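Local structure of prolyl oligopeptidase (5N4B) at residues 85-90 with 418-423; 97-102 with 147-152; 545-550 with 637-642. The protein cleaves peptide bonds after proline and joins peptide ends into macrocycles, serving as a dual-function serine peptidase and macrocyclase in amanitin toxin biosynthesis. The protein carries 1 engineered substitution. All coordinates share one frame; numbering follows the deposited sequence.

Contact 1 of 3, residues 85-90 with 418-423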
loop_
_atom_site.group_PDB
_atom_site.type_symbol
_atom_site.label_atom_id
_atom_site.label_comp_id
_atom_site.label_asym_id
_atom_site.label_seq_id
_atom_site.Cartn_x
_atom_site.Cartn_y
_atom_site.Cartn_z
ATOM N N PHE A 85 -18.020 -1.073 -5.362
ATOM C CA PHE A 85 -18.117 0.204 -6.054
ATOM C C PHE A 85 -17.322 1.259 -5.302
ATOM O O PHE A 85 -17.061 1.146 -4.107
ATOM C CB PHE A 85 -19.571 0.679 -6.215
ATOM C CG PHE A 85 -20.434 0.306 -5.081
ATOM C CD1 PHE A 85 -20.379 0.989 -3.886
ATOM C CD2 PHE A 85 -21.238 -0.802 -5.204
ATOM C CE1 PHE A 85 -21.188 0.536 -2.778
ATOM C CE2 PHE A 85 -22.037 -1.231 -4.142
ATOM C CZ PHE A 85 -21.988 -0.554 -2.958
ATOM N N SER A 86 -16.907 2.271 -6.041
ATOM C CA SER A 86 -16.194 3.418 -5.498
ATOM C C SER A 86 -17.138 4.574 -5.264
ATOM O O SER A 86 -18.292 4.573 -5.671
ATOM C CB SER A 86 -15.095 3.879 -6.469
ATOM O OG SER A 86 -15.667 4.548 -7.615
ATOM N N ALA A 87 -16.598 5.622 -4.620
ATOM C CA ALA A 87 -17.278 6.913 -4.638
ATOM C C ALA A 87 -17.369 7.411 -6.089
ATOM O O ALA A 87 -16.468 7.160 -6.898
ATOM C CB ALA A 87 -16.524 7.952 -3.814
ATOM N N PRO A 88 -18.436 8.120 -6.456
ATOM C CA PRO A 88 -18.515 8.712 -7.799
ATOM C C PRO A 88 -17.853 10.085 -7.802
ATOM O O PRO A 88 -17.751 10.747 -6.760
ATOM C CB PRO A 88 -20.036 8.804 -8.020
ATOM C CG PRO A 88 -20.572 9.156 -6.638
ATOM C CD PRO A 88 -19.676 8.378 -5.685
ATOM N N THR A 89 -17.423 10.500 -9.000
ATOM C CA THR A 89 -16.779 11.794 -9.240
ATOM C C THR A 89 -17.593 12.531 -10.295
ATOM O O THR A 89 -17.906 11.982 -11.350
ATOM C CB THR A 89 -15.339 11.608 -9.723
ATOM O OG1 THR A 89 -14.590 10.894 -8.748
ATOM C CG2 THR A 89 -14.689 12.964 -9.937
ATOM N N LEU A 90 -17.910 13.795 -10.024
ATOM C CA LEU A 90 -18.645 14.626 -10.978
ATOM C C LEU A 90 -17.626 15.369 -11.827
ATOM O O LEU A 90 -16.810 16.131 -11.293
ATOM C CB LEU A 90 -19.502 15.648 -10.206
ATOM C CG LEU A 90 -20.184 16.709 -11.077
ATOM C CD1 LEU A 90 -21.113 16.123 -12.094
ATOM C CD2 LEU A 90 -20.928 17.730 -10.166
ATOM N N PHE A 418 -17.393 13.642 -0.642
ATOM C CA PHE A 418 -17.681 12.306 -0.177
ATOM C C PHE A 418 -16.654 11.845 0.844
ATOM O O PHE A 418 -15.513 12.315 0.915
ATOM C CB PHE A 418 -17.652 11.270 -1.328
ATOM C CG PHE A 418 -18.653 11.529 -2.367
ATOM C CD1 PHE A 418 -19.990 11.210 -2.155
ATOM C CD2 PHE A 418 -18.290 12.134 -3.562
ATOM C CE1 PHE A 418 -20.933 11.506 -3.110
ATOM C CE2 PHE A 418 -19.277 12.399 -4.535
ATOM C CZ PHE A 418 -20.556 12.112 -4.275
ATOM N N LEU A 419 -17.109 10.899 1.668
ATOM C CA LEU A 419 -16.254 10.127 2.565
ATOM C C LEU A 419 -16.393 8.658 2.221
ATOM O O LEU A 419 -17.520 8.156 2.042
ATOM C CB LEU A 419 -16.614 10.319 4.030
ATOM C CG LEU A 419 -16.683 11.736 4.540
ATOM C CD1 LEU A 419 -17.257 11.731 5.983
ATOM C CD2 LEU A 419 -15.366 12.396 4.485
ATOM N N THR A 420 -15.266 7.966 2.137
ATOM C CA THR A 420 -15.273 6.511 2.021
ATOM C C THR A 420 -14.841 5.930 3.364
ATOM O O THR A 420 -13.796 6.309 3.914
ATOM C CB THR A 420 -14.434 6.003 0.868
ATOM O OG1 THR A 420 -13.103 6.426 1.001
ATOM C CG2 THR A 420 -14.941 6.600 -0.432
ATOM N N LEU A 421 -15.676 5.059 3.912
ATOM C CA LEU A 421 -15.596 4.570 5.289
ATOM C C LEU A 421 -15.536 3.051 5.252
ATOM O O LEU A 421 -16.388 2.406 4.619
ATOM C CB LEU A 421 -16.841 5.017 6.094
ATOM C CG LEU A 421 -17.112 6.520 6.035
ATOM C CD1 LEU A 421 -18.430 6.777 6.711
ATOM C CD2 LEU A 421 -15.993 7.323 6.668
ATOM N N SER A 422 -14.569 2.473 5.941
ATOM C CA SER A 422 -14.525 1.015 6.070
ATOM C C SER A 422 -13.802 0.639 7.347
ATOM O O SER A 422 -13.150 1.462 7.977
ATOM C CB SER A 422 -13.878 0.339 4.873
ATOM O OG SER A 422 -12.468 0.524 4.872
ATOM N N GLY A 423 -13.928 -0.620 7.740
ATOM C CA GLY A 423 -13.274 -1.095 8.931
ATOM C C GLY A 423 -13.509 -2.575 9.076
ATOM O O GLY A 423 -13.994 -3.229 8.161
#

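Contact 2 of 3, residues 97-102 with 147-152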
loop_
_atom_site.group_PDB
_atom_site.type_symbol
_atom_site.label_atom_id
_atom_site.label_comp_id
_atom_site.label_asym_id
_atom_site.label_seq_id
_atom_site.Cartn_x
_atom_site.Cartn_y
_atom_site.Cartn_z
ATOM N N TYR A 97 -18.928 9.577 -12.610
ATOM C CA TYR A 97 -18.153 8.404 -13.004
ATOM C C TYR A 97 -17.705 7.655 -11.756
ATOM O O TYR A 97 -17.286 8.269 -10.771
ATOM C CB TYR A 97 -16.927 8.844 -13.800
ATOM C CG TYR A 97 -17.205 9.497 -15.111
ATOM C CD1 TYR A 97 -17.771 10.786 -15.181
ATOM C CD2 TYR A 97 -16.920 8.841 -16.293
ATOM C CE1 TYR A 97 -18.014 11.397 -16.420
ATOM C CE2 TYR A 97 -17.140 9.456 -17.521
ATOM C CZ TYR A 97 -17.696 10.736 -17.557
ATOM O OH TYR A 97 -17.910 11.339 -18.790
ATOM N N TRP A 98 -17.752 6.333 -11.796
ATOM C CA TRP A 98 -17.405 5.541 -10.632
ATOM C C TRP A 98 -16.970 4.156 -11.096
ATOM O O TRP A 98 -17.360 3.682 -12.173
ATOM C CB TRP A 98 -18.598 5.417 -9.648
ATOM C CG TRP A 98 -19.740 4.625 -10.155
ATOM C CD1 TRP A 98 -19.996 3.297 -9.900
ATOM C CD2 TRP A 98 -20.792 5.072 -11.027
ATOM N NE1 TRP A 98 -21.132 2.896 -10.584
ATOM C CE2 TRP A 98 -21.634 3.962 -11.279
ATOM C CE3 TRP A 98 -21.089 6.280 -11.631
ATOM C CZ2 TRP A 98 -22.782 4.056 -12.069
ATOM C CZ3 TRP A 98 -22.231 6.363 -12.418
ATOM C CH2 TRP A 98 -23.034 5.259 -12.645
ATOM N N PHE A 99 -16.194 3.483 -10.255
ATOM C CA PHE A 99 -15.798 2.096 -10.528
ATOM C C PHE A 99 -16.803 1.125 -9.934
ATOM O O PHE A 99 -17.358 1.336 -8.860
ATOM C CB PHE A 99 -14.396 1.793 -9.962
ATOM C CG PHE A 99 -13.303 2.433 -10.738
ATOM C CD1 PHE A 99 -12.805 1.826 -11.877
ATOM C CD2 PHE A 99 -12.775 3.633 -10.318
ATOM C CE1 PHE A 99 -11.792 2.423 -12.595
ATOM C CE2 PHE A 99 -11.738 4.211 -11.025
ATOM C CZ PHE A 99 -11.256 3.595 -12.167
ATOM N N TYR A 100 -17.019 0.045 -10.671
ATOM C CA TYR A 100 -17.979 -0.997 -10.331
ATOM C C TYR A 100 -17.396 -2.357 -10.666
ATOM O O TYR A 100 -16.877 -2.536 -11.769
ATOM C CB TYR A 100 -19.325 -0.815 -11.085
ATOM C CG TYR A 100 -20.343 -1.924 -10.885
ATOM C CD1 TYR A 100 -20.859 -2.202 -9.630
ATOM C CD2 TYR A 100 -20.729 -2.715 -11.921
ATOM C CE1 TYR A 100 -21.761 -3.220 -9.443
ATOM C CE2 TYR A 100 -21.655 -3.735 -11.741
ATOM C CZ TYR A 100 -22.128 -3.963 -10.487
ATOM O OH TYR A 100 -23.045 -4.998 -10.354
ATOM N N ASN A 101 -17.446 -3.295 -9.715
ATOM C CA ASN A 101 -17.033 -4.685 -9.898
ATOM C C ASN A 101 -18.260 -5.548 -9.627
ATOM O O ASN A 101 -18.874 -5.440 -8.567
ATOM C CB ASN A 101 -15.909 -5.011 -8.918
ATOM C CG ASN A 101 -15.185 -6.281 -9.268
ATOM O OD1 ASN A 101 -15.812 -7.326 -9.453
ATOM N ND2 ASN A 101 -13.864 -6.204 -9.389
ATOM N N ARG A 102 -18.600 -6.407 -10.579
ATOM C CA ARG A 102 -19.735 -7.303 -10.419
ATOM C C ARG A 102 -19.567 -8.253 -9.246
ATOM O O ARG A 102 -20.579 -8.767 -8.739
ATOM C CB ARG A 102 -19.990 -8.092 -11.712
ATOM C CG ARG A 102 -20.448 -7.213 -12.862
ATOM C CD ARG A 102 -20.281 -7.888 -14.256
ATOM N NE ARG A 102 -21.071 -9.107 -14.412
ATOM C CZ ARG A 102 -22.318 -9.124 -14.877
ATOM N NH1 ARG A 102 -22.951 -8.031 -15.258
ATOM N NH2 ARG A 102 -22.935 -10.293 -15.007
ATOM N N VAL A 147 -3.172 0.747 -14.008
ATOM C CA VAL A 147 -2.604 0.912 -12.686
ATOM C C VAL A 147 -2.841 2.288 -12.082
ATOM O O VAL A 147 -2.670 2.456 -10.868
ATOM C CB VAL A 147 -1.110 0.558 -12.653
ATOM C CG1 VAL A 147 -0.911 -0.871 -13.046
ATOM C CG2 VAL A 147 -0.309 1.448 -13.568
ATOM N N LEU A 148 -3.246 3.269 -12.861
ATOM C CA LEU A 148 -3.544 4.607 -12.377
ATOM C C LEU A 148 -4.328 5.323 -13.474
ATOM O O LEU A 148 -4.110 5.060 -14.651
ATOM C CB LEU A 148 -2.224 5.393 -12.114
ATOM C CG LEU A 148 -2.323 6.656 -11.332
ATOM C CD1 LEU A 148 -2.735 6.301 -9.926
ATOM C CD2 LEU A 148 -0.950 7.334 -11.298
ATOM N N CYS A 149 -5.186 6.267 -13.093
ATOM C CA CYS A 149 -5.886 7.080 -14.070
ATOM C C CYS A 149 -6.248 8.439 -13.511
ATOM O O CYS A 149 -6.301 8.659 -12.286
ATOM C CB CYS A 149 -7.100 6.360 -14.658
ATOM S SG CYS A 149 -8.435 6.102 -13.487
ATOM N N LYS A 150 -6.531 9.359 -14.436
ATOM C CA LYS A 150 -6.842 10.743 -14.051
ATOM C C LYS A 150 -7.563 11.431 -15.197
ATOM O O LYS A 150 -7.005 11.567 -16.296
ATOM C CB LYS A 150 -5.548 11.510 -13.693
ATOM C CG LYS A 150 -5.790 12.791 -12.894
ATOM C CD LYS A 150 -6.136 12.407 -11.433
ATOM C CE LYS A 150 -6.034 13.469 -10.443
ATOM N NZ LYS A 150 -4.609 13.927 -10.235
ATOM N N PHE A 151 -8.775 11.919 -14.932
ATOM C CA PHE A 151 -9.496 12.768 -15.873
ATOM C C PHE A 151 -8.931 14.182 -15.837
ATOM O O PHE A 151 -8.531 14.701 -14.793
ATOM C CB PHE A 151 -10.963 12.850 -15.489
ATOM C CG PHE A 151 -11.767 11.620 -15.807
ATOM C CD1 PHE A 151 -12.227 11.342 -17.079
ATOM C CD2 PHE A 151 -12.097 10.763 -14.780
ATOM C CE1 PHE A 151 -13.011 10.226 -17.334
ATOM C CE2 PHE A 151 -12.920 9.650 -15.063
ATOM C CZ PHE A 151 -13.340 9.401 -16.345
ATOM N N SER A 152 -8.994 14.845 -16.989
ATOM C CA SER A 152 -8.633 16.247 -17.057
ATOM C C SER A 152 -9.661 17.102 -16.310
ATOM O O SER A 152 -10.830 16.719 -16.164
ATOM C CB SER A 152 -8.513 16.718 -18.493
ATOM O OG SER A 152 -9.720 16.539 -19.204
#

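Contact 3 of 3, residues 545-550 with 637-642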
loop_
_atom_site.group_PDB
_atom_site.type_symbol
_atom_site.label_atom_id
_atom_site.label_comp_id
_atom_site.label_asym_id
_atom_site.label_seq_id
_atom_site.Cartn_x
_atom_site.Cartn_y
_atom_site.Cartn_z
ATOM N N GLU A 545 18.491 2.568 14.099
ATOM C CA GLU A 545 19.026 1.927 15.294
ATOM C C GLU A 545 17.968 1.418 16.273
ATOM O O GLU A 545 18.323 0.619 17.151
ATOM C CB GLU A 545 20.024 2.841 16.009
ATOM C CG GLU A 545 19.412 4.005 16.732
ATOM C CD GLU A 545 19.237 5.252 15.881
ATOM O OE1 GLU A 545 19.285 5.193 14.624
ATOM O OE2 GLU A 545 19.061 6.333 16.505
ATOM N N THR A 546 16.718 1.865 16.174
ATOM C CA THR A 546 15.654 1.364 17.034
ATOM C C THR A 546 14.753 0.335 16.350
ATOM O O THR A 546 13.693 0.003 16.887
ATOM C CB THR A 546 14.760 2.511 17.523
ATOM O OG1 THR A 546 14.117 3.112 16.417
ATOM C CG2 THR A 546 15.532 3.596 18.309
ATOM N N LYS A 547 15.142 -0.166 15.174
ATOM C CA LYS A 547 14.285 -1.106 14.445
ATOM C C LYS A 547 13.988 -2.350 15.265
ATOM O O LYS A 547 12.926 -2.961 15.094
ATOM C CB LYS A 547 14.953 -1.499 13.112
ATOM C CG LYS A 547 14.011 -2.228 12.155
ATOM C CD LYS A 547 13.008 -1.231 11.535
ATOM C CE LYS A 547 11.637 -1.772 11.389
ATOM N NZ LYS A 547 10.699 -0.639 11.025
ATOM N N VAL A 548 14.896 -2.753 16.153
ATOM C CA VAL A 548 14.637 -3.904 17.019
ATOM C C VAL A 548 13.334 -3.725 17.797
ATOM O O VAL A 548 12.665 -4.711 18.109
ATOM C CB VAL A 548 15.830 -4.190 17.949
ATOM C CG1 VAL A 548 16.026 -3.058 18.919
ATOM C CG2 VAL A 548 15.594 -5.481 18.746
ATOM N N ASN A 549 12.920 -2.475 18.077
ATOM C CA ASN A 549 11.709 -2.278 18.860
ATOM C C ASN A 549 10.471 -2.772 18.130
ATOM O O ASN A 549 9.529 -3.237 18.774
ATOM C CB ASN A 549 11.510 -0.812 19.185
ATOM C CG ASN A 549 12.519 -0.268 20.132
ATOM O OD1 ASN A 549 13.202 -0.976 20.864
ATOM N ND2 ASN A 549 12.608 1.043 20.129
ATOM N N THR A 550 10.472 -2.680 16.800
ATOM C CA THR A 550 9.354 -3.214 16.013
ATOM C C THR A 550 9.148 -4.691 16.293
ATOM O O THR A 550 8.013 -5.162 16.476
ATOM C CB THR A 550 9.645 -2.992 14.549
ATOM O OG1 THR A 550 9.811 -1.573 14.285
ATOM C CG2 THR A 550 8.555 -3.535 13.716
ATOM N N TYR A 637 23.378 -6.093 11.431
ATOM C CA TYR A 637 23.779 -7.492 11.358
ATOM C C TYR A 637 23.090 -8.376 12.368
ATOM O O TYR A 637 22.651 -9.477 11.984
ATOM C CB TYR A 637 25.308 -7.541 11.498
ATOM C CG TYR A 637 25.966 -8.875 11.294
ATOM C CD1 TYR A 637 25.612 -9.717 10.262
ATOM C CD2 TYR A 637 27.027 -9.256 12.114
ATOM C CE1 TYR A 637 26.271 -10.925 10.046
ATOM C CE2 TYR A 637 27.695 -10.483 11.896
ATOM C CZ TYR A 637 27.287 -11.290 10.865
ATOM O OH TYR A 637 27.928 -12.488 10.627
ATOM N N PRO A 638 22.921 -7.986 13.633
ATOM C CA PRO A 638 22.216 -8.877 14.581
ATOM C C PRO A 638 20.720 -9.006 14.340
ATOM O O PRO A 638 20.102 -9.867 14.964
ATOM C CB PRO A 638 22.483 -8.236 15.950
ATOM C CG PRO A 638 23.468 -7.144 15.696
ATOM C CD PRO A 638 23.506 -6.805 14.279
ATOM N N LEU A 639 20.134 -8.159 13.505
ATOM C CA LEU A 639 18.724 -8.224 13.180
ATOM C C LEU A 639 18.443 -8.944 11.865
ATOM O O LEU A 639 17.305 -9.363 11.634
ATOM C CB LEU A 639 18.179 -6.795 13.084
ATOM C CG LEU A 639 16.686 -6.617 13.121
ATOM C CD1 LEU A 639 16.172 -7.142 14.467
ATOM C CD2 LEU A 639 16.413 -5.119 12.975
ATOM N N SER A 640 19.405 -9.046 10.970
ATOM C CA SER A 640 19.138 -9.537 9.609
ATOM C C SER A 640 18.710 -10.992 9.647
ATOM O O SER A 640 19.511 -11.829 10.082
ATOM C CB SER A 640 20.431 -9.476 8.854
ATOM O OG SER A 640 20.233 -9.922 7.537
ATOM N N PRO A 641 17.513 -11.357 9.208
ATOM C CA PRO A 641 17.061 -12.745 9.415
ATOM C C PRO A 641 17.949 -13.771 8.751
ATOM O O PRO A 641 18.219 -14.813 9.351
ATOM C CB PRO A 641 15.617 -12.723 8.855
ATOM C CG PRO A 641 15.192 -11.289 9.062
ATOM C CD PRO A 641 16.413 -10.461 8.823
ATOM N N VAL A 642 18.436 -13.506 7.547
ATOM C CA VAL A 642 19.277 -14.465 6.829
ATOM C C VAL A 642 20.559 -14.748 7.581
ATOM O O VAL A 642 21.161 -15.796 7.357
ATOM C CB VAL A 642 19.577 -13.874 5.436
ATOM C CG1 VAL A 642 20.783 -14.519 4.767
ATOM C CG2 VAL A 642 18.346 -13.998 4.510
#

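Contact 1 of 3, residues 85-90 with 418-423
Phe418 and Thr420 reach residues 85-90 through matching first torsions: the Phe418 ring (chi1 -62°) and the methyl CG2 of Thr420 each stand beside their backbone N, anti to the carbonyl carbon. This turns one face of the ring to Pro88. Pro88 CD sits over that face, 4.2 Å from the ring centroid and 13° off the ring normal, which meets the geometry of a CH-pi contact, although CD is offset toward the rim. Pro88 CG approaches Phe418 CZ at 3.8 Å, and the two side chains run at about a right angle. The Pro88 carbonyl O comes as near as 3.2 Å to Phe418 CE2. Ala87 extends the apolar patch, its CB lying 4.0 Å from Thr420 CG2 and 4.3 Å from Phe418 CB. These residues join the first and last blades of a seven-bladed beta-propeller: strands 84-90 and 416-423 lie in separate sheets, so the blades meet through side chains, as in the prolyl oligopeptidase family, whose propeller is not closed by a strand shared between them. Trp96, Ile430 and Leu446 also pack on the Phe418 side chain. Thr420 OG1 instead hydrogen bonds a polar side chain of the bound peptide. Within 85-90, Ser86 OG donates to Ala87 O at 2.8 Å, from 46° above the carbonyl plane, and also hydrogen bonds Phe99 N, tying its strand to the neighbouring one.

Contact 2 of 3, residues 97-102 with 147-152
Cys149 is the first residue of 147-152 to meet 97-102. Its SG, held between the backbone N and the carbonyl carbon (chi1 68°), comes within 4.0 Å of Phe99 CZ. The sulfur lies 5.3 Å from the centroid of that ring and 89° off its normal, so it meets the ring at the edge, in its plane; this is a sulfur-aromatic contact made without use of the pi face. Two residues on, Phe151 returns to the interface. Its CZ leads, 3.6 Å from Tyr97 CD2 and 4.0 Å from Tyr97 CE2, directing the edge of Phe151 toward the face of Tyr97. With centroids 4.9 Å apart and planes at 58°, the pair is edge-to-face but tilted well short of perpendicular. The backbone of Phe151 also hydrogen bonds to the bound peptide, and Leu110 packs against both Phe99 and Phe151. The two segments belong to successive propeller blades, 97-102 to strand 96-101 of the first and 147-152 to strand 144-151 of the second, with alternate residues on each strand supplying the contact. The Tyr97 hydroxyl is satisfied by Asp93. Since the meeting groups are rings and a sulfur, all buried, cohesion between these blades probably rests at this point mainly on dispersion, with a weak electrostatic share from the aromatic edges, and no polar group of one segment is bonded to the other.

Contact 3 of 3, residues 545-550 with 637-642
In the alpha/beta-hydrolase domain, the turn leading into helix 548-563 packs against the loop that follows helix 630-636, and one leucine makes the junction. Leu639 has CG anti to the backbone N (chi1 -164°), and its second torsion of 62° sets CD2 anti to CA, so this methyl is the farthest-reaching branch. CD2 touches the aliphatic root of Lys547, 3.8 Å from CG and 3.9 Å from CB, the two side chains crossing at about a right angle. The same methyl lies 4.2 Å from Val548 N, a looser approach to the backbone. Two i+3-to-i backbone bonds curl residues 546-550, Asn549 N to Thr546 O at 2.9 Å and a weak one from Thr550 N to Lys547 O. Beyond the methylenes that meet Leu639, the Lys547 chain bends at its second and third torsions and carries NZ away from the leucine. NZ is gripped by the carbonyl oxygens of Gly498 and Gly542 and by a salt bridge to Glu623, which probably compensates the charge of this buried lysine. Arg590, on helix 579-590, packs on both Val548 and Leu639 and bridges the two segments. The side chain of Lys547 is about 12 Å from that of Ala578, the engineered replacement at the charge-relay position. Helices and connecting loops packed in this way beside a central, mostly parallel sheet are typical of the alpha/beta-hydrolase fold.

Overall arrangement
Contacts 1 and 2 lie in the beta-propeller, their centres about 12 Å apart, and share its first blade, where strands 84-90 and 96-101 are antiparallel neighbours. A backbone bond from Thr89 N to Tyr97 O, 2.9 Å, probably links them directly. Contact 1 ties that blade to the last, spanning most of the propeller sequence, and contact 2, which falls within this span, ties it to the second. The first blade is thus held on both flanks, and the bound peptide lies against the propeller at both contacts. Contact 3 comes later in the chain, in the hydrolase domain that carries the charge-relay residues, its centre about 39 and 40 Å from those of contacts 1 and 2.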